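1,3-alpha-isomaltosidase (Kribbella flavida DSM 17836, PDB 5X3I) hydrolyses alpha-1,3-glucosidic linkages of the cyclic tetrasaccharide cyclobis-(1-6)-alpha-nigerosyl to yield isomaltose, as part of intracellular breakdown of this starch-derived sugar. Local coordinates at residues A[548-562]-A[647-660]. The protein carries 1 engineered substitution. Residues are numbered along the deposited sequence; the frame is centred on the assembly and turned at random.
Sequences VTAGLTAASCGIVYW and TIATDRPLMRPLFF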
loop_
_atom_site.group_PDB
_atom_site.type_symbol
_atom_site.label_atom_id
_atom_site.label_comp_id
_atom_site.label_asym_id
_atom_site.label_seq_id
_atom_site.Cartn_x
_atom_site.Cartn_y
_atom_site.Cartn_z
ATOM N N VAL A 548 12.888 -1.432 -4.713
ATOM C CA VAL A 548 13.620 -0.193 -4.961
ATOM C C VAL A 548 12.785 0.785 -5.805
ATOM O O VAL A 548 12.728 1.974 -5.515
ATOM C CB VAL A 548 14.965 -0.461 -5.663
ATOM C CG1 VAL A 548 15.610 0.843 -6.101
ATOM C CG2 VAL A 548 15.892 -1.251 -4.745
ATOM N N THR A 549 12.120 0.261 -6.833
ATOM C CA THR A 549 11.297 1.089 -7.719
ATOM C C THR A 549 10.114 1.678 -6.972
ATOM O O THR A 549 9.752 2.831 -7.180
ATOM C CB THR A 549 10.789 0.280 -8.928
ATOM O OG1 THR A 549 11.909 -0.275 -9.620
ATOM C CG2 THR A 549 9.989 1.174 -9.886
ATOM N N ALA A 550 9.534 0.875 -6.087
ATOM C CA ALA A 550 8.434 1.314 -5.244
ATOM C C ALA A 550 8.842 2.525 -4.399
ATOM O O ALA A 550 8.148 3.526 -4.375
ATOM C CB ALA A 550 7.965 0.170 -4.351
ATOM N N GLY A 551 9.982 2.416 -3.720
ATOM C CA GLY A 551 10.519 3.523 -2.941
ATOM C C GLY A 551 10.747 4.787 -3.752
ATOM O O GLY A 551 10.345 5.866 -3.345
ATOM N N LEU A 552 11.377 4.642 -4.913
ATOM C CA LEU A 552 11.675 5.785 -5.783
ATOM C C LEU A 552 10.427 6.492 -6.301
ATOM O O LEU A 552 10.351 7.717 -6.301
ATOM C CB LEU A 552 12.528 5.328 -6.958
ATOM C CG LEU A 552 13.913 4.888 -6.518
ATOM C CD1 LEU A 552 14.637 4.177 -7.624
ATOM C CD2 LEU A 552 14.680 6.114 -6.048
ATOM N N THR A 553 9.451 5.713 -6.746
ATOM C CA THR A 553 8.219 6.279 -7.261
ATOM C C THR A 553 7.418 6.921 -6.137
ATOM O O THR A 553 6.930 8.034 -6.299
ATOM C CB THR A 553 7.362 5.228 -7.996
ATOM O OG1 THR A 553 7.289 4.018 -7.238
ATOM C CG2 THR A 553 7.978 4.918 -9.365
ATOM N N ALA A 554 7.323 6.247 -4.989
ATOM C CA ALA A 554 6.640 6.831 -3.831
ATOM C C ALA A 554 7.265 8.167 -3.432
ATOM O O ALA A 554 6.565 9.133 -3.146
ATOM C CB ALA A 554 6.649 5.867 -2.647
ATOM N N ALA A 555 8.590 8.210 -3.420
ATOM C CA ALA A 555 9.305 9.435 -3.075
ATOM C C ALA A 555 9.019 10.567 -4.064
ATOM O O ALA A 555 8.880 11.714 -3.674
ATOM C CB ALA A 555 10.790 9.170 -3.013
ATOM N N SER A 556 8.938 10.235 -5.350
ATOM C CA SER A 556 8.641 11.251 -6.364
ATOM C C SER A 556 7.280 11.894 -6.129
ATOM O O SER A 556 7.012 12.982 -6.620
ATOM C CB SER A 556 8.695 10.653 -7.765
ATOM O OG SER A 556 9.977 10.158 -8.067
ATOM N N CYS A 557 6.419 11.187 -5.407
ATOM C CA CYS A 557 5.084 11.653 -5.055
ATOM C C CYS A 557 4.955 12.237 -3.642
ATOM O O CYS A 557 3.855 12.574 -3.207
ATOM C CB CYS A 557 4.092 10.508 -5.268
ATOM S SG CYS A 557 4.148 9.893 -7.001
ATOM N N GLY A 558 6.072 12.322 -2.918
ATOM C CA GLY A 558 6.074 12.962 -1.616
ATOM C C GLY A 558 5.984 12.027 -0.417
ATOM O O GLY A 558 5.760 12.485 0.707
ATOM N N ILE A 559 6.195 10.733 -0.643
ATOM C CA ILE A 559 6.207 9.795 0.458
ATOM C C ILE A 559 7.660 9.743 0.928
ATOM O O ILE A 559 8.534 9.192 0.261
ATOM C CB ILE A 559 5.725 8.388 0.058
ATOM C CG1 ILE A 559 4.277 8.408 -0.455
ATOM C CG2 ILE A 559 5.894 7.402 1.232
ATOM C CD1 ILE A 559 3.244 8.837 0.540
ATOM N N VAL A 560 7.885 10.310 2.103
ATOM C CA VAL A 560 9.235 10.549 2.610
ATOM C C VAL A 560 9.764 9.331 3.361
ATOM O O VAL A 560 10.818 8.795 3.029
ATOM C CB VAL A 560 9.304 11.788 3.505
ATOM C CG1 VAL A 560 10.716 11.969 4.050
ATOM C CG2 VAL A 560 8.901 13.026 2.705
ATOM N N TYR A 561 9.064 8.931 4.412
ATOM C CA TYR A 561 9.560 7.833 5.193
ATOM C C TYR A 561 9.005 6.522 4.661
ATOM O O TYR A 561 7.886 6.116 4.958
ATOM C CB TYR A 561 9.145 8.020 6.651
ATOM C CG TYR A 561 9.569 9.336 7.265
ATOM C CD1 TYR A 561 8.769 10.471 7.158
ATOM C CD2 TYR A 561 10.761 9.435 7.967
ATOM C CE1 TYR A 561 9.154 11.656 7.721
ATOM C CE2 TYR A 561 11.154 10.610 8.529
ATOM C CZ TYR A 561 10.354 11.721 8.413
ATOM O OH TYR A 561 10.759 12.883 8.991
ATOM N N TRP A 562 9.880 5.794 3.999
ATOM C CA TRP A 562 9.504 4.608 3.263
ATOM C C TRP A 562 10.546 3.531 3.460
ATOM O O TRP A 562 11.740 3.804 3.512
ATOM C CB TRP A 562 9.334 4.921 1.771
ATOM C CG TRP A 562 9.114 3.705 0.923
ATOM C CD1 TRP A 562 7.924 3.223 0.476
ATOM C CD2 TRP A 562 10.115 2.808 0.445
ATOM N NE1 TRP A 562 8.121 2.086 -0.272
ATOM C CE2 TRP A 562 9.460 1.809 -0.300
ATOM C CE3 TRP A 562 11.505 2.763 0.554
ATOM C CZ2 TRP A 562 10.144 0.773 -0.917
ATOM C CZ3 TRP A 562 12.183 1.731 -0.064
ATOM C CH2 TRP A 562 11.497 0.751 -0.786
ATOM N N THR A 647 14.228 17.655 3.029
ATOM C CA THR A 647 13.205 17.107 2.157
ATOM C C THR A 647 11.839 17.680 2.487
ATOM O O THR A 647 11.080 18.040 1.598
ATOM C CB THR A 647 13.175 15.582 2.237
ATOM O OG1 THR A 647 14.319 15.064 1.558
ATOM C CG2 THR A 647 11.898 15.012 1.587
ATOM N N ILE A 648 11.544 17.811 3.766
ATOM C CA ILE A 648 10.254 18.331 4.175
ATOM C C ILE A 648 10.167 19.835 3.907
ATOM O O ILE A 648 9.100 20.357 3.573
ATOM C CB ILE A 648 9.993 18.017 5.646
ATOM C CG1 ILE A 648 9.566 16.549 5.773
ATOM C CG2 ILE A 648 8.934 18.939 6.240
ATOM C CD1 ILE A 648 9.710 15.978 7.169
ATOM N N ALA A 649 11.295 20.523 4.038
ATOM C CA ALA A 649 11.334 21.956 3.786
ATOM C C ALA A 649 11.349 22.304 2.300
ATOM O O ALA A 649 10.654 23.209 1.889
ATOM C CB ALA A 649 12.553 22.590 4.482
ATOM N N THR A 650 12.203 21.647 1.523
ATOM C CA THR A 650 12.329 21.943 0.100
ATOM C C THR A 650 11.533 21.063 -0.872
ATOM O O THR A 650 11.485 21.368 -2.057
ATOM C CB THR A 650 13.791 21.860 -0.337
ATOM O OG1 THR A 650 14.183 20.489 -0.432
ATOM C CG2 THR A 650 14.694 22.608 0.648
ATOM N N ASP A 651 10.960 19.970 -0.366
ATOM C CA ASP A 651 10.280 18.942 -1.167
ATOM C C ASP A 651 11.209 18.128 -2.078
ATOM O O ASP A 651 10.752 17.215 -2.758
ATOM C CB ASP A 651 9.138 19.562 -1.970
ATOM C CG ASP A 651 8.070 20.100 -1.076
ATOM O OD1 ASP A 651 7.744 19.398 -0.097
ATOM O OD2 ASP A 651 7.592 21.226 -1.301
ATOM N N ARG A 652 12.496 18.454 -2.105
ATOM C CA ARG A 652 13.470 17.581 -2.761
ATOM C C ARG A 652 13.547 16.258 -2.006
ATOM O O ARG A 652 13.877 16.253 -0.829
ATOM C CB ARG A 652 14.855 18.230 -2.826
ATOM C CG ARG A 652 14.960 19.461 -3.722
ATOM C CD ARG A 652 16.346 19.551 -4.367
ATOM N NE ARG A 652 17.255 20.392 -3.613
ATOM C CZ ARG A 652 18.578 20.402 -3.764
ATOM N NH1 ARG A 652 19.169 19.604 -4.644
ATOM N NH2 ARG A 652 19.314 21.210 -3.021
ATOM N N PRO A 653 13.234 15.140 -2.680
ATOM C CA PRO A 653 13.036 13.839 -2.023
ATOM C C PRO A 653 14.226 13.296 -1.231
ATOM O O PRO A 653 15.373 13.621 -1.513
ATOM C CB PRO A 653 12.725 12.908 -3.195
ATOM C CG PRO A 653 12.026 13.802 -4.175
ATOM C CD PRO A 653 12.797 15.102 -4.089
ATOM N N LEU A 654 13.919 12.463 -0.244
ATOM C CA LEU A 654 14.937 11.791 0.556
ATOM C C LEU A 654 15.545 10.606 -0.184
ATOM O O LEU A 654 16.758 10.483 -0.261
ATOM C CB LEU A 654 14.345 11.337 1.891
ATOM C CG LEU A 654 15.293 10.621 2.852
ATOM C CD1 LEU A 654 16.552 11.461 3.079
ATOM C CD2 LEU A 654 14.570 10.317 4.180
ATOM N N MET A 655 14.706 9.744 -0.751
ATOM C CA MET A 655 15.221 8.703 -1.617
ATOM C C MET A 655 14.941 9.211 -3.037
ATOM O O MET A 655 13.832 9.092 -3.549
ATOM C CB MET A 655 14.515 7.373 -1.303
ATOM C CG MET A 655 14.988 6.145 -2.057
ATOM S SD MET A 655 14.040 4.691 -1.561
ATOM C CE MET A 655 14.912 3.390 -2.405
ATOM N N ARG A 656 15.988 9.701 -3.694
ATOM C CA ARG A 656 15.797 10.680 -4.762
ATOM C C ARG A 656 16.273 10.215 -6.125
ATOM O O ARG A 656 17.478 10.104 -6.355
ATOM C CB ARG A 656 16.495 11.999 -4.398
ATOM C CG ARG A 656 16.210 13.159 -5.357
ATOM C CD ARG A 656 17.062 14.377 -5.018
ATOM N NE ARG A 656 16.965 14.736 -3.607
ATOM C CZ ARG A 656 17.739 15.637 -3.009
ATOM N NH1 ARG A 656 18.670 16.282 -3.697
ATOM N NH2 ARG A 656 17.585 15.894 -1.718
ATOM N N PRO A 657 15.322 9.961 -7.038
ATOM C CA PRO A 657 15.667 9.694 -8.437
ATOM C C PRO A 657 16.531 10.824 -8.982
ATOM O O PRO A 657 16.339 11.969 -8.604
ATOM C CB PRO A 657 14.302 9.650 -9.134
ATOM C CG PRO A 657 13.350 9.264 -8.076
ATOM C CD PRO A 657 13.868 9.913 -6.817
ATOM N N LEU A 658 17.475 10.503 -9.846
ATOM C CA LEU A 658 18.408 11.506 -10.335
ATOM C C LEU A 658 17.759 12.614 -11.168
ATOM O O LEU A 658 18.363 13.661 -11.360
ATOM C CB LEU A 658 19.520 10.841 -11.145
ATOM C CG LEU A 658 20.743 10.377 -10.352
ATOM C CD1 LEU A 658 20.390 9.232 -9.436
ATOM C CD2 LEU A 658 21.863 9.972 -11.290
ATOM N N PHE A 659 16.531 12.415 -11.639
ATOM C CA PHE A 659 15.933 13.428 -12.510
ATOM C C PHE A 659 15.562 14.697 -11.746
ATOM O O PHE A 659 15.323 15.733 -12.349
ATOM C CB PHE A 659 14.724 12.868 -13.278
ATOM C CG PHE A 659 13.461 12.712 -12.464
ATOM C CD1 PHE A 659 12.581 13.766 -12.305
ATOM C CD2 PHE A 659 13.118 11.488 -11.930
ATOM C CE1 PHE A 659 11.415 13.613 -11.583
ATOM C CE2 PHE A 659 11.951 11.333 -11.210
ATOM C CZ PHE A 659 11.100 12.396 -11.040
ATOM N N PHE A 660 15.551 14.631 -10.418
ATOM C CA PHE A 660 15.250 15.821 -9.628
ATOM C C PHE A 660 16.363 16.847 -9.712
ATOM O O PHE A 660 16.116 18.038 -9.871
ATOM C CB PHE A 660 14.994 15.456 -8.160
ATOM C CG PHE A 660 13.600 14.973 -7.901
ATOM C CD1 PHE A 660 12.614 15.855 -7.513
ATOM C CD2 PHE A 660 13.271 13.647 -8.082
ATOM C CE1 PHE A 660 11.332 15.418 -7.293
ATOM C CE2 PHE A 660 11.986 13.201 -7.868
ATOM C CZ PHE A 660 11.016 14.084 -7.470
HETATM O O HOH W 1 12.003 9.005 0.506
#
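Met655 runs fully extended into the angle between helix 541-556 and the Trp562 ring, and its sulfur makes an oblique Met-aromatic contact there. With CG anti to the backbone N (chi1 -176°) and the torsions beyond also near 180°, the chain passes Leu552 CD2 before SD comes 3.8 Å from Trp562 CZ3. The helix is bare at this point: Gly551 CA lies over the centre of one indole face, 3.2 Å above its plane, and a CB on Gly551 would collide with both ring and sulfur. Outside the contact, Trp562 NE1 is held by Glu191.

No direct hydrogen bond joins the two segments; a water links them instead, accepting from Met655 N at 3.1 Å and lying 2.8 Å from Val560 O. At the next residue of the helix, Leu552 CD2 and the Pro657 ring slide past each other in opposite directions, 4.0 Å from CD2 to CD. Ser556 OG bonds back to Leu552 O (3.0 Å), which Ser556 N reaches from the opposite face of the carbonyl; the same hydroxyl sits in plane at the Phe660 ring edge, 3.7 Å from CE2. An alanine here would remove that second grip on Leu552 O and is likely to leave a small gap beside Pro657 CG and the Phe660 edge. Beyond the Schellman turn at Gly558, Val560 CG2 meets Thr647 CG2 tip to tip at 3.8 Å.

The contact thus seats the first, edge strand of the antiparallel C-terminal sheet, 655-656, against a helix and the following parallel strand of the family 31 TIM barrel.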